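Side-chain contacts in ectonucleoside triphosphate diphosphohydrolase 4 (Homo sapiens, PDB 6WG5), which belongs to the GDA1/CD39 family of nucleoside phosphatases, whose fold is related to that of the actin-like ATPases: residues A[223-227]-A[228-232]; A[203-206]-A[207-210]; A[160-163]-A[164-168]; A[421-424]-A[425-429]; A[469-472]-A[473-476]. One frame throughout, in Å; residues are numbered along the deposited sequence.

Contact 1: residues A[223-227]-A[228-232]; sequences LDMGG and VSTQI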
loop_
_atom_site.group_PDB
_atom_site.type_symbol
_atom_site.label_atom_id
_atom_site.label_comp_id
_atom_site.label_asym_id
_atom_site.label_seq_id
_atom_site.Cartn_x
_atom_site.Cartn_y
_atom_site.Cartn_z
ATOM N N LEU A 223 5.031 4.789 1.041
ATOM C CA LEU A 223 5.486 4.119 2.249
ATOM C C LEU A 223 4.259 3.736 3.061
ATOM O O LEU A 223 3.385 4.576 3.298
ATOM C CB LEU A 223 6.403 5.027 3.070
ATOM C CG LEU A 223 7.850 5.138 2.610
ATOM C CD1 LEU A 223 8.425 6.485 3.000
ATOM C CD2 LEU A 223 8.665 4.016 3.226
ATOM N N ASP A 224 4.188 2.474 3.476
ATOM C CA ASP A 224 3.035 1.985 4.223
ATOM C C ASP A 224 3.525 1.111 5.365
ATOM O O ASP A 224 4.129 0.061 5.130
ATOM C CB ASP A 224 2.082 1.201 3.316
ATOM C CG ASP A 224 0.676 1.122 3.879
ATOM O OD1 ASP A 224 0.518 1.245 5.110
ATOM O OD2 ASP A 224 -0.273 0.938 3.088
ATOM N N MET A 225 3.270 1.545 6.592
ATOM C CA MET A 225 3.611 0.782 7.786
ATOM C C MET A 225 2.311 0.345 8.446
ATOM O O MET A 225 1.601 1.165 9.041
ATOM C CB MET A 225 4.468 1.610 8.745
ATOM C CG MET A 225 4.830 0.876 10.031
ATOM S SD MET A 225 5.899 1.834 11.118
ATOM C CE MET A 225 7.426 1.845 10.186
ATOM N N GLY A 226 1.998 -0.938 8.330
ATOM C CA GLY A 226 0.829 -1.510 8.960
ATOM C C GLY A 226 1.126 -1.957 10.371
ATOM O O GLY A 226 2.127 -1.569 10.980
ATOM N N GLY A 227 0.233 -2.793 10.901
ATOM C CA GLY A 227 0.464 -3.359 12.219
ATOM C C GLY A 227 1.527 -4.439 12.203
ATOM O O GLY A 227 2.321 -4.555 13.142
ATOM N N VAL A 228 1.568 -5.235 11.138
ATOM C CA VAL A 228 2.480 -6.363 11.037
ATOM C C VAL A 228 3.628 -6.078 10.078
ATOM O O VAL A 228 4.765 -6.482 10.336
ATOM C CB VAL A 228 1.717 -7.640 10.616
ATOM C CG1 VAL A 228 2.683 -8.774 10.280
ATOM C CG2 VAL A 228 0.772 -8.076 11.721
ATOM N N SER A 229 3.359 -5.392 8.970
ATOM C CA SER A 229 4.328 -5.261 7.892
ATOM C C SER A 229 4.553 -3.799 7.538
ATOM O O SER A 229 3.693 -2.942 7.759
ATOM C CB SER A 229 3.867 -6.016 6.640
ATOM O OG SER A 229 3.655 -7.388 6.926
ATOM N N THR A 230 5.732 -3.532 6.984
ATOM C CA THR A 230 6.062 -2.249 6.383
ATOM C C THR A 230 6.340 -2.479 4.905
ATOM O O THR A 230 7.097 -3.389 4.548
ATOM C CB THR A 230 7.274 -1.610 7.067
ATOM O OG1 THR A 230 6.958 -1.329 8.436
ATOM C CG2 THR A 230 7.675 -0.313 6.366
ATOM N N GLN A 231 5.725 -1.667 4.054
ATOM C CA GLN A 231 5.863 -1.795 2.612
ATOM C C GLN A 231 6.383 -0.489 2.031
ATOM O O GLN A 231 6.038 0.598 2.507
ATOM C CB GLN A 231 4.527 -2.161 1.953
ATOM C CG GLN A 231 4.664 -2.591 0.496
ATOM C CD GLN A 231 3.327 -2.707 -0.214
ATOM O OE1 GLN A 231 2.579 -1.733 -0.324
ATOM N NE2 GLN A 231 3.020 -3.905 -0.700
ATOM N N ILE A 232 7.214 -0.605 0.999
ATOM C CA ILE A 232 7.779 0.547 0.305
ATOM C C ILE A 232 7.758 0.258 -1.187
ATOM O O ILE A 232 8.116 -0.842 -1.623
ATOM C CB ILE A 232 9.213 0.856 0.789
ATOM C CG1 ILE A 232 9.789 2.046 0.022
ATOM C CG2 ILE A 232 10.106 -0.363 0.623
ATOM C CD1 ILE A 232 11.096 2.571 0.589
#

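Contact 2: residues A[203-206]-A[207-210]; sequences VNIP and GSES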
loop_
_atom_site.group_PDB
_atom_site.type_symbol
_atom_site.label_atom_id
_atom_site.label_comp_id
_atom_site.label_asym_id
_atom_site.label_seq_id
_atom_site.Cartn_x
_atom_site.Cartn_y
_atom_site.Cartn_z
ATOM N N VAL A 203 14.523 9.488 -17.344
ATOM C CA VAL A 203 14.266 8.058 -17.232
ATOM C C VAL A 203 15.137 7.311 -18.231
ATOM O O VAL A 203 15.284 7.733 -19.382
ATOM C CB VAL A 203 12.776 7.738 -17.471
ATOM C CG1 VAL A 203 12.518 6.245 -17.349
ATOM C CG2 VAL A 203 11.906 8.514 -16.497
ATOM N N ASN A 204 15.711 6.196 -17.785
ATOM C CA ASN A 204 16.401 5.253 -18.657
ATOM C C ASN A 204 15.511 4.024 -18.792
ATOM O O ASN A 204 15.352 3.258 -17.837
ATOM C CB ASN A 204 17.773 4.875 -18.103
ATOM C CG ASN A 204 18.674 6.075 -17.906
ATOM O OD1 ASN A 204 19.167 6.319 -16.806
ATOM N ND2 ASN A 204 18.896 6.832 -18.976
ATOM N N ILE A 205 14.925 3.847 -19.968
ATOM C CA ILE A 205 14.032 2.705 -20.191
ATOM C C ILE A 205 14.846 1.417 -20.116
ATOM O O ILE A 205 15.931 1.340 -20.720
ATOM C CB ILE A 205 13.328 2.837 -21.542
ATOM C CG1 ILE A 205 12.604 4.185 -21.639
ATOM C CG2 ILE A 205 12.346 1.692 -21.747
ATOM C CD1 ILE A 205 11.582 4.433 -20.540
ATOM N N PRO A 206 14.384 0.394 -19.399
ATOM C CA PRO A 206 15.164 -0.846 -19.290
ATOM C C PRO A 206 15.548 -1.404 -20.652
ATOM O O PRO A 206 14.701 -1.599 -21.528
ATOM C CB PRO A 206 14.219 -1.789 -18.540
ATOM C CG PRO A 206 13.325 -0.890 -17.767
ATOM C CD PRO A 206 13.147 0.339 -18.600
ATOM N N GLY A 207 16.839 -1.667 -20.824
ATOM C CA GLY A 207 17.336 -2.228 -22.066
ATOM C C GLY A 207 17.449 -1.229 -23.194
ATOM O O GLY A 207 17.118 -1.554 -24.341
ATOM N N SER A 208 17.914 -0.016 -22.904
ATOM C CA SER A 208 18.041 1.018 -23.918
ATOM C C SER A 208 19.194 1.939 -23.545
ATOM O O SER A 208 19.512 2.111 -22.364
ATOM C CB SER A 208 16.737 1.811 -24.067
ATOM O OG SER A 208 15.656 0.946 -24.369
ATOM N N GLU A 209 19.815 2.528 -24.564
ATOM C CA GLU A 209 21.021 3.318 -24.360
ATOM C C GLU A 209 20.765 4.470 -23.394
ATOM O O GLU A 209 19.628 4.890 -23.161
ATOM C CB GLU A 209 21.535 3.863 -25.693
ATOM C CG GLU A 209 22.001 2.790 -26.663
ATOM C CD GLU A 209 22.601 3.368 -27.930
ATOM O OE1 GLU A 209 22.085 4.393 -28.423
ATOM O OE2 GLU A 209 23.596 2.800 -28.430
ATOM N N SER A 210 21.859 4.984 -22.824
ATOM C CA SER A 210 21.775 6.106 -21.897
ATOM C C SER A 210 21.390 7.406 -22.592
ATOM O O SER A 210 20.866 8.312 -21.936
ATOM C CB SER A 210 23.110 6.285 -21.174
ATOM O OG SER A 210 23.111 7.461 -20.383
HETATM O O HOH W 1 21.113 9.126 -18.942
#

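Contact 3: residues A[160-163]-A[164-168]; sequences FLFS and DSHAE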
loop_
_atom_site.group_PDB
_atom_site.type_symbol
_atom_site.label_atom_id
_atom_site.label_comp_id
_atom_site.label_asym_id
_atom_site.label_seq_id
_atom_site.Cartn_x
_atom_site.Cartn_y
_atom_site.Cartn_z
ATOM N N PHE A 160 -20.373 -11.762 -17.727
ATOM C CA PHE A 160 -19.139 -10.989 -17.743
ATOM C C PHE A 160 -18.029 -11.752 -18.460
ATOM O O PHE A 160 -18.001 -12.986 -18.478
ATOM C CB PHE A 160 -18.700 -10.666 -16.315
ATOM C CG PHE A 160 -19.739 -9.944 -15.507
ATOM C CD1 PHE A 160 -20.423 -8.863 -16.038
ATOM C CD2 PHE A 160 -20.037 -10.351 -14.217
ATOM C CE1 PHE A 160 -21.380 -8.198 -15.295
ATOM C CE2 PHE A 160 -20.994 -9.690 -13.469
ATOM C CZ PHE A 160 -21.667 -8.613 -14.010
ATOM N N LEU A 161 -17.106 -11.002 -19.060
ATOM C CA LEU A 161 -15.908 -11.600 -19.643
ATOM C C LEU A 161 -15.061 -12.185 -18.522
ATOM O O LEU A 161 -14.453 -11.444 -17.743
ATOM C CB LEU A 161 -15.113 -10.565 -20.435
ATOM C CG LEU A 161 -15.779 -9.910 -21.643
ATOM C CD1 LEU A 161 -14.863 -8.837 -22.211
ATOM C CD2 LEU A 161 -16.122 -10.937 -22.710
ATOM N N PHE A 162 -15.016 -13.511 -18.435
ATOM C CA PHE A 162 -14.329 -14.190 -17.343
ATOM C C PHE A 162 -13.627 -15.418 -17.901
ATOM O O PHE A 162 -14.283 -16.325 -18.422
ATOM C CB PHE A 162 -15.318 -14.576 -16.238
ATOM C CG PHE A 162 -14.670 -14.872 -14.917
ATOM C CD1 PHE A 162 -14.787 -16.125 -14.338
ATOM C CD2 PHE A 162 -13.945 -13.897 -14.253
ATOM C CE1 PHE A 162 -14.193 -16.398 -13.121
ATOM C CE2 PHE A 162 -13.349 -14.165 -13.038
ATOM C CZ PHE A 162 -13.473 -15.417 -12.471
ATOM N N SER A 163 -12.301 -15.441 -17.794
ATOM C CA SER A 163 -11.479 -16.519 -18.322
ATOM C C SER A 163 -10.482 -16.960 -17.255
ATOM O O SER A 163 -10.473 -16.449 -16.130
ATOM C CB SER A 163 -10.749 -16.081 -19.598
ATOM O OG SER A 163 -11.669 -15.672 -20.594
ATOM N N ASP A 164 -9.632 -17.921 -17.623
ATOM C CA ASP A 164 -8.640 -18.448 -16.691
ATOM C C ASP A 164 -7.781 -17.332 -16.107
ATOM O O ASP A 164 -7.541 -17.282 -14.896
ATOM C CB ASP A 164 -7.767 -19.485 -17.398
ATOM C CG ASP A 164 -6.581 -19.923 -16.557
ATOM O OD1 ASP A 164 -6.737 -20.054 -15.325
ATOM O OD2 ASP A 164 -5.492 -20.131 -17.131
ATOM N N SER A 165 -7.308 -16.422 -16.961
ATOM C CA SER A 165 -6.431 -15.350 -16.506
ATOM C C SER A 165 -7.147 -14.344 -15.614
ATOM O O SER A 165 -6.481 -13.578 -14.910
ATOM C CB SER A 165 -5.823 -14.626 -17.707
ATOM O OG SER A 165 -6.821 -14.258 -18.643
ATOM N N HIS A 166 -8.482 -14.327 -15.622
ATOM C CA HIS A 166 -9.228 -13.331 -14.862
ATOM C C HIS A 166 -9.315 -13.664 -13.378
ATOM O O HIS A 166 -9.558 -12.762 -12.570
ATOM C CB HIS A 166 -10.636 -13.183 -15.443
ATOM C CG HIS A 166 -10.664 -12.556 -16.804
ATOM N ND1 HIS A 166 -11.403 -11.427 -17.089
ATOM C CD2 HIS A 166 -10.040 -12.896 -17.956
ATOM C CE1 HIS A 166 -11.235 -11.103 -18.358
ATOM N NE2 HIS A 166 -10.411 -11.978 -18.907
ATOM N N ALA A 167 -9.131 -14.927 -13.003
ATOM C CA ALA A 167 -9.105 -15.347 -11.607
ATOM C C ALA A 167 -7.680 -15.755 -11.263
ATOM O O ALA A 167 -7.113 -16.643 -11.910
ATOM C CB ALA A 167 -10.076 -16.500 -11.360
ATOM N N GLU A 168 -7.105 -15.114 -10.250
ATOM C CA GLU A 168 -5.684 -15.269 -9.982
ATOM C C GLU A 168 -5.386 -14.879 -8.543
ATOM O O GLU A 168 -6.055 -14.017 -7.965
ATOM C CB GLU A 168 -4.859 -14.415 -10.955
ATOM C CG GLU A 168 -3.370 -14.334 -10.651
ATOM C CD GLU A 168 -2.654 -13.342 -11.544
ATOM O OE1 GLU A 168 -1.403 -13.352 -11.566
ATOM O OE2 GLU A 168 -3.343 -12.547 -12.220
#

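Contact 4: residues A[421-424]-A[425-429]; sequences LRER and FDRGL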
loop_
_atom_site.group_PDB
_atom_site.type_symbol
_atom_site.label_atom_id
_atom_site.label_comp_id
_atom_site.label_asym_id
_atom_site.label_seq_id
_atom_site.Cartn_x
_atom_site.Cartn_y
_atom_site.Cartn_z
ATOM N N LEU A 421 -1.526 12.608 30.061
ATOM C CA LEU A 421 -1.987 12.090 28.778
ATOM C C LEU A 421 -3.361 11.452 28.918
ATOM O O LEU A 421 -4.264 11.693 28.107
ATOM C CB LEU A 421 -0.986 11.068 28.233
ATOM C CG LEU A 421 0.416 11.573 27.895
ATOM C CD1 LEU A 421 1.292 10.409 27.463
ATOM C CD2 LEU A 421 0.357 12.639 26.808
ATOM N N ARG A 422 -3.533 10.632 29.953
ATOM C CA ARG A 422 -4.805 9.959 30.171
ATOM C C ARG A 422 -5.926 10.965 30.408
ATOM O O ARG A 422 -7.039 10.801 29.893
ATOM C CB ARG A 422 -4.673 9.004 31.356
ATOM C CG ARG A 422 -5.815 8.032 31.511
ATOM C CD ARG A 422 -5.801 6.975 30.430
ATOM N NE ARG A 422 -6.829 5.973 30.683
ATOM C CZ ARG A 422 -8.128 6.171 30.482
ATOM N NH1 ARG A 422 -8.561 7.340 30.021
ATOM N NH2 ARG A 422 -8.994 5.202 30.744
ATOM N N GLU A 423 -5.653 12.015 31.183
ATOM C CA GLU A 423 -6.673 13.027 31.439
ATOM C C GLU A 423 -7.042 13.767 30.160
ATOM O O GLU A 423 -8.223 14.035 29.906
ATOM C CB GLU A 423 -6.178 14.010 32.498
ATOM C CG GLU A 423 -7.271 14.887 33.083
ATOM C CD GLU A 423 -6.748 16.222 33.570
ATOM O OE1 GLU A 423 -7.265 17.266 33.113
ATOM O OE2 GLU A 423 -5.815 16.228 34.401
ATOM N N ARG A 424 -6.043 14.106 29.342
ATOM C CA ARG A 424 -6.311 14.789 28.082
ATOM C C ARG A 424 -7.094 13.901 27.127
ATOM O O ARG A 424 -7.964 14.385 26.395
ATOM C CB ARG A 424 -4.994 15.236 27.452
ATOM C CG ARG A 424 -4.341 16.364 28.218
ATOM C CD ARG A 424 -2.903 16.596 27.805
ATOM N NE ARG A 424 -2.360 17.760 28.497
ATOM C CZ ARG A 424 -1.191 18.326 28.221
ATOM N NH1 ARG A 424 -0.421 17.839 27.255
ATOM N NH2 ARG A 424 -0.794 19.384 28.915
ATOM N N PHE A 425 -6.800 12.599 27.120
ATOM C CA PHE A 425 -7.547 11.682 26.267
ATOM C C PHE A 425 -9.031 11.702 26.608
ATOM O O PHE A 425 -9.882 11.656 25.712
ATOM C CB PHE A 425 -6.987 10.266 26.402
ATOM C CG PHE A 425 -7.716 9.247 25.575
ATOM C CD1 PHE A 425 -7.381 9.048 24.248
ATOM C CD2 PHE A 425 -8.738 8.493 26.123
ATOM C CE1 PHE A 425 -8.049 8.115 23.483
ATOM C CE2 PHE A 425 -9.409 7.557 25.364
ATOM C CZ PHE A 425 -9.065 7.369 24.042
ATOM N N ASP A 426 -9.363 11.778 27.899
ATOM C CA ASP A 426 -10.765 11.779 28.302
ATOM C C ASP A 426 -11.458 13.083 27.932
ATOM O O ASP A 426 -12.670 13.090 27.687
ATOM C CB ASP A 426 -10.880 11.525 29.805
ATOM C CG ASP A 426 -10.387 10.146 30.205
ATOM O OD1 ASP A 426 -9.966 9.980 31.370
ATOM O OD2 ASP A 426 -10.418 9.230 29.356
ATOM N N ARG A 427 -10.720 14.191 27.887
ATOM C CA ARG A 427 -11.294 15.477 27.512
ATOM C C ARG A 427 -11.454 15.637 26.005
ATOM O O ARG A 427 -12.016 16.646 25.564
ATOM C CB ARG A 427 -10.431 16.617 28.061
ATOM C CG ARG A 427 -10.375 16.670 29.581
ATOM C CD ARG A 427 -9.509 17.819 30.072
ATOM N NE ARG A 427 -10.104 19.120 29.778
ATOM C CZ ARG A 427 -9.517 20.287 30.032
ATOM N NH1 ARG A 427 -8.310 20.325 30.587
ATOM N NH2 ARG A 427 -10.137 21.420 29.729
ATOM N N GLY A 428 -10.983 14.679 25.210
ATOM C CA GLY A 428 -11.153 14.746 23.772
ATOM C C GLY A 428 -10.140 15.608 23.057
ATOM O O GLY A 428 -10.455 16.180 22.009
ATOM N N LEU A 429 -8.920 15.713 23.589
ATOM C CA LEU A 429 -7.923 16.592 22.989
ATOM C C LEU A 429 -7.378 16.027 21.687
ATOM O O LEU A 429 -6.957 16.789 20.809
ATOM C CB LEU A 429 -6.779 16.827 23.975
ATOM C CG LEU A 429 -5.649 17.746 23.502
ATOM C CD1 LEU A 429 -6.138 19.183 23.360
ATOM C CD2 LEU A 429 -4.471 17.665 24.460
#

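Contact 5: residues A[469-472]-A[473-476]; sequences ALQV and YDKE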
loop_
_atom_site.group_PDB
_atom_site.type_symbol
_atom_site.label_atom_id
_atom_site.label_comp_id
_atom_site.label_asym_id
_atom_site.label_seq_id
_atom_site.Cartn_x
_atom_site.Cartn_y
_atom_site.Cartn_z
ATOM N N ALA A 469 -0.438 10.761 5.105
ATOM C CA ALA A 469 -1.828 10.968 4.733
ATOM C C ALA A 469 -2.591 9.669 4.917
ATOM O O ALA A 469 -2.013 8.579 4.932
ATOM C CB ALA A 469 -1.954 11.456 3.288
ATOM N N LEU A 470 -3.906 9.807 5.057
ATOM C CA LEU A 470 -4.807 8.666 5.104
ATOM C C LEU A 470 -5.479 8.405 3.767
ATOM O O LEU A 470 -5.797 7.252 3.455
ATOM C CB LEU A 470 -5.879 8.889 6.178
ATOM C CG LEU A 470 -6.361 7.671 6.970
ATOM C CD1 LEU A 470 -5.209 6.941 7.658
ATOM C CD2 LEU A 470 -7.391 8.113 7.997
ATOM N N GLN A 471 -5.683 9.449 2.969
ATOM C CA GLN A 471 -6.317 9.319 1.668
ATOM C C GLN A 471 -5.749 10.386 0.743
ATOM O O GLN A 471 -5.024 11.289 1.170
ATOM C CB GLN A 471 -7.840 9.429 1.786
ATOM C CG GLN A 471 -8.328 10.591 2.632
ATOM C CD GLN A 471 -9.808 10.496 2.944
ATOM O OE1 GLN A 471 -10.387 9.409 2.941
ATOM N NE2 GLN A 471 -10.432 11.639 3.213
ATOM N N VAL A 472 -6.077 10.264 -0.540
ATOM C CA VAL A 472 -5.608 11.181 -1.571
ATOM C C VAL A 472 -6.825 11.753 -2.281
ATOM O O VAL A 472 -7.714 11.004 -2.702
ATOM C CB VAL A 472 -4.669 10.482 -2.571
ATOM C CG1 VAL A 472 -4.124 11.482 -3.578
ATOM C CG2 VAL A 472 -3.531 9.800 -1.833
ATOM N N TYR A 473 -6.862 13.077 -2.415
ATOM C CA TYR A 473 -8.028 13.765 -2.968
ATOM C C TYR A 473 -9.305 13.278 -2.288
ATOM O O TYR A 473 -10.335 13.052 -2.928
ATOM C CB TYR A 473 -8.094 13.589 -4.488
ATOM C CG TYR A 473 -6.937 14.235 -5.226
ATOM C CD1 TYR A 473 -6.288 15.349 -4.705
ATOM C CD2 TYR A 473 -6.488 13.729 -6.438
ATOM C CE1 TYR A 473 -5.232 15.941 -5.370
ATOM C CE2 TYR A 473 -5.429 14.318 -7.111
ATOM C CZ TYR A 473 -4.806 15.423 -6.570
ATOM O OH TYR A 473 -3.751 16.019 -7.227
ATOM N N ASP A 474 -9.221 13.107 -0.968
ATOM C CA ASP A 474 -10.368 12.771 -0.126
ATOM C C ASP A 474 -10.965 11.414 -0.484
ATOM O O ASP A 474 -12.162 11.183 -0.296
ATOM C CB ASP A 474 -11.441 13.863 -0.196
ATOM C CG ASP A 474 -10.975 15.175 0.410
ATOM O OD1 ASP A 474 -10.897 15.257 1.654
ATOM O OD2 ASP A 474 -10.687 16.121 -0.355
ATOM N N LYS A 475 -10.137 10.498 -0.986
ATOM C CA LYS A 475 -10.573 9.144 -1.293
ATOM C C LYS A 475 -9.458 8.165 -0.964
ATOM O O LYS A 475 -8.278 8.464 -1.170
ATOM C CB LYS A 475 -10.974 8.999 -2.767
ATOM C CG LYS A 475 -12.197 9.813 -3.160
ATOM C CD LYS A 475 -12.622 9.528 -4.592
ATOM C CE LYS A 475 -13.756 10.444 -5.030
ATOM N NZ LYS A 475 -14.112 10.249 -6.463
ATOM N N GLU A 476 -9.840 7.001 -0.447
ATOM C CA GLU A 476 -8.875 5.949 -0.156
ATOM C C GLU A 476 -8.132 5.546 -1.427
ATOM O O GLU A 476 -8.641 5.681 -2.542
ATOM C CB GLU A 476 -9.594 4.740 0.452
ATOM C CG GLU A 476 -8.729 3.506 0.676
ATOM C CD GLU A 476 -9.539 2.302 1.123
ATOM O OE1 GLU A 476 -10.787 2.366 1.064
ATOM O OE2 GLU A 476 -8.928 1.289 1.527
HETATM O O HOH W 2 -7.057 13.998 0.927
#

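Contact 1: residues A[223-227]-A[228-232]
In the tight antiparallel hairpin of strands 221-225 and 229-235, Asp224 and Gln231 form the hydrogen-bonded pair and exchange two backbone bonds. Asp224 N reaches Gln231 O at 2.8 Å, and Gln231 N returns to Asp224 O at 2.6 Å. Nearer the turn, Gly226 N meets Ser229 O at 2.7 Å, almost head-on to the carbonyl. Alternation then sorts the side chains: Leu223, Met225, Thr230 and Ile232 share one face, Asp224 and Gln231 the other. The Asp-Met-Gly-Gly-Val-Ser sequence fits one of the apyrase conserved regions of this family, a glycine-rich hairpin inside a sheet of the actin-like fold. On the buried face Leu223 and Ile232 lie alongside each other, CD2 of Leu223 being 3.9 Å from CD1 of Ile232. Met225 sends its CG away from its own backbone N (chi1 179°), which brings that atom to 3.5 Å from Thr230 OG1; the two side chains cross at a slant. The hydroxyl is engaged by Phe281 O, so the methionine packs against a polar atom whose bond is already made. Asp224 OD1 likewise bonds Ser385 OG, while Phe387, Val452 and Phe453 help cover the apolar face.

Contact 2: residues A[203-206]-A[207-210]
Pro206 and Gly207 supply the two central residues of the bend that brings Ser208 back to Ile205, and Asn204 is linked to Ser210 through a water. Gly207 has a positive phi of 77°, a conformation glycine takes readily, and with it the direction of the chain reverses. As a result Ser208 faces Ile205: its CB comes to 3.5 Å from Ile205 O, and its OG lies 4.1 Å from Ile205 CB. The same OG makes a weak hydrogen bond, 2.9 Å, to the carbonyl O of Gly207. Backbone angles at Pro206 and Gly207 resemble those of a type II turn, here placed in the connection between strands 200-203 and 214-217, with Ile205 O and Ser208 N 3.2 Å apart. Asn204 works through solvent instead. Its amide is carried beside its own backbone N (chi1 -58°), from where ND2 donates to the water at 3.2 Å; Ser210 OG donates to the same water at 3.0 Å. One water oxygen thus accepts from both arms of the bend. The other end of the asparagine amide is held separately: OD1 accepts from Thr239 N, which, with the water on ND2, supports the modelled orientation of the amide. Toward the rest of the fold, Ile205 packs on Ile214 and Thr267, and both Ile205 and Pro206 rest against Val270 of strand 270-279.

Contact 3: residues A[160-163]-A[164-168]
Phe162 and His166 pass each other head to tail, the imidazole against Phe162 CA and the phenyl ring against His166 CB. CA of Phe162 stands over one face of the imidazole, 4.2 Å from the ring centroid and 22° off the normal, a CH-pi contact displaced toward the rim. In exchange, CD2 of the phenyl ring lies 3.6 Å from His166 CB. Farther along the same ring, CZ touches Ala167 CB at 3.7 Å. Ser163 flanks the imidazole too, its CB 3.7 Å from His166 CD2. Behind these side chains is a backbone turn: His166 N donates to Ser163 O at 3.0 Å, approaching from above the carbonyl plane rather than within it. This bond spans the 3-10 segment 164-166, which leads directly into strand 167-169, the partner of the parallel strand 127-131 in one of the two mixed sheets of this actin-like fold. The imidazole is oriented from that neighbouring strand. ND1 gives its hydrogen to Leu127 O, and the ring stacks with Tyr128; although Leu161 O is also only 3.1 Å from His166 ND1, the angle there is too poor for a bond. Phe162 is placed by a chi1 of -162°, which puts CG opposite its backbone N and turns the phenyl toward Ala167. There it also packs on Leu127 and Ile129 of strand 127-131, and on Leu151 and Ile154 of helix 140-157.

Contact 4: residues A[421-424]-A[425-429]
Arg422 and Asp426, one helical turn apart, supply the salt bridge of this surface segment. NH1 of Arg422 lies 2.7 Å from OD2 of Asp426, and the oxygen sits at the guanidinium edge in its plane. The carboxylate is turned steeply, its plane 74° from that of the guanidinium, and the N-H points poorly, so the hydrogen bond within the pair is weak. A bend at chi2 (71°) turns the arginine toward its partner. Glu423 and Arg427 repeat the spacing with a looser result: their side chains run alongside each other with planes only 17° apart, yet Glu423 OE1 and Arg427 NH1 stay 4.1 Å apart, beyond salt-bridge distance and probably only weakly attracted. Apolar contact comes from Arg424, whose extended methylene chain lies beside Leu429, CD to CD2 at 3.8 Å. Phe425 directs its ring to Leu436 and Leu439 of helix 436-456, attaching the short helix to its neighbour. Backbone bonds form the last group. Phe425 N to Leu421 O, at 2.9 Å, continues the regular helical pattern. At the end it changes: Leu429 N reaches back to Arg424 O at 3.2 Å, and Gly428 N to Phe425 O at 3.3 Å. With the positive phi of Gly428, these two bonds define a Schellman motif closing helix 418-427, accompanied by the apolar pairing of Arg424 and Leu429 that commonly goes with it.

Contact 5: residues A[469-472]-A[473-476]
Tyr473, the first central residue of the turn, meets Val472 with its ring: CG1 of the valine lies over one face, offset toward the rim, and is 4.3 Å from Tyr473 CG. Both Val472 and Tyr473 also touch Leu187, and the tyrosine leans on Arg26 of helix 18-28. Tyr473 and the following residue adopt positive phi values, 49° and 63°, as the two central positions of a type I' turn running from Val472 to Lys475. Asp474 occupies the second of them. Its CA is covered by the Gln471 amide, NE2 approaching to 3.5 Å; a Gln471 chi1 of 47° tucks CG between the backbone N and carbonyl carbon and lets the extended chain lie across the turn. The backbone N of Asp474 donates to a water at 3.0 Å, which in turn makes a weak bond to Gln471 O. Lys475 closes the turn through a pair of backbone bonds: its N donates to Val472 O at 3.0 Å, from well above the carbonyl plane, and its O accepts from Val472 N at 2.9 Å. Gln471 CB comes to 3.1 Å from the same Lys475 O. The lysine ammonium lies close to the like charge of Arg77. Glu476 follows beside Gln471 as the chain departs. The chemistry suggests a turn held mainly by the paired backbone bonds and the left-handed backbone angles at Tyr473 and Asp474, with one water joining in; Gln471, Val472 and Tyr473 add van der Waals cover.

How the contacts relate
The five local contacts are separate, yet shared elements connect several of them. Contacts 1 and 5 are the closest pair, with nearest atoms about 7 Å apart: strand 221-225 of contact 1 and strand 466-468, just before contact 5, belong to one sheet, with strand 381-385 between them. Helix 436-456 covers Met225 of contact 1 and, nearer its start, receives Phe425 of contact 4. Strand 270-279 packs against contacts 1 and 2. Contact 3 leads into a strand of the other mixed sheet, its centre about 30 Å from that of contact 1. Contacts 2 and 4 are about 55 Å apart between centres, on opposite sides of the chain's centre. A glycan NAG lies about 9 Å from the Val228 side chain.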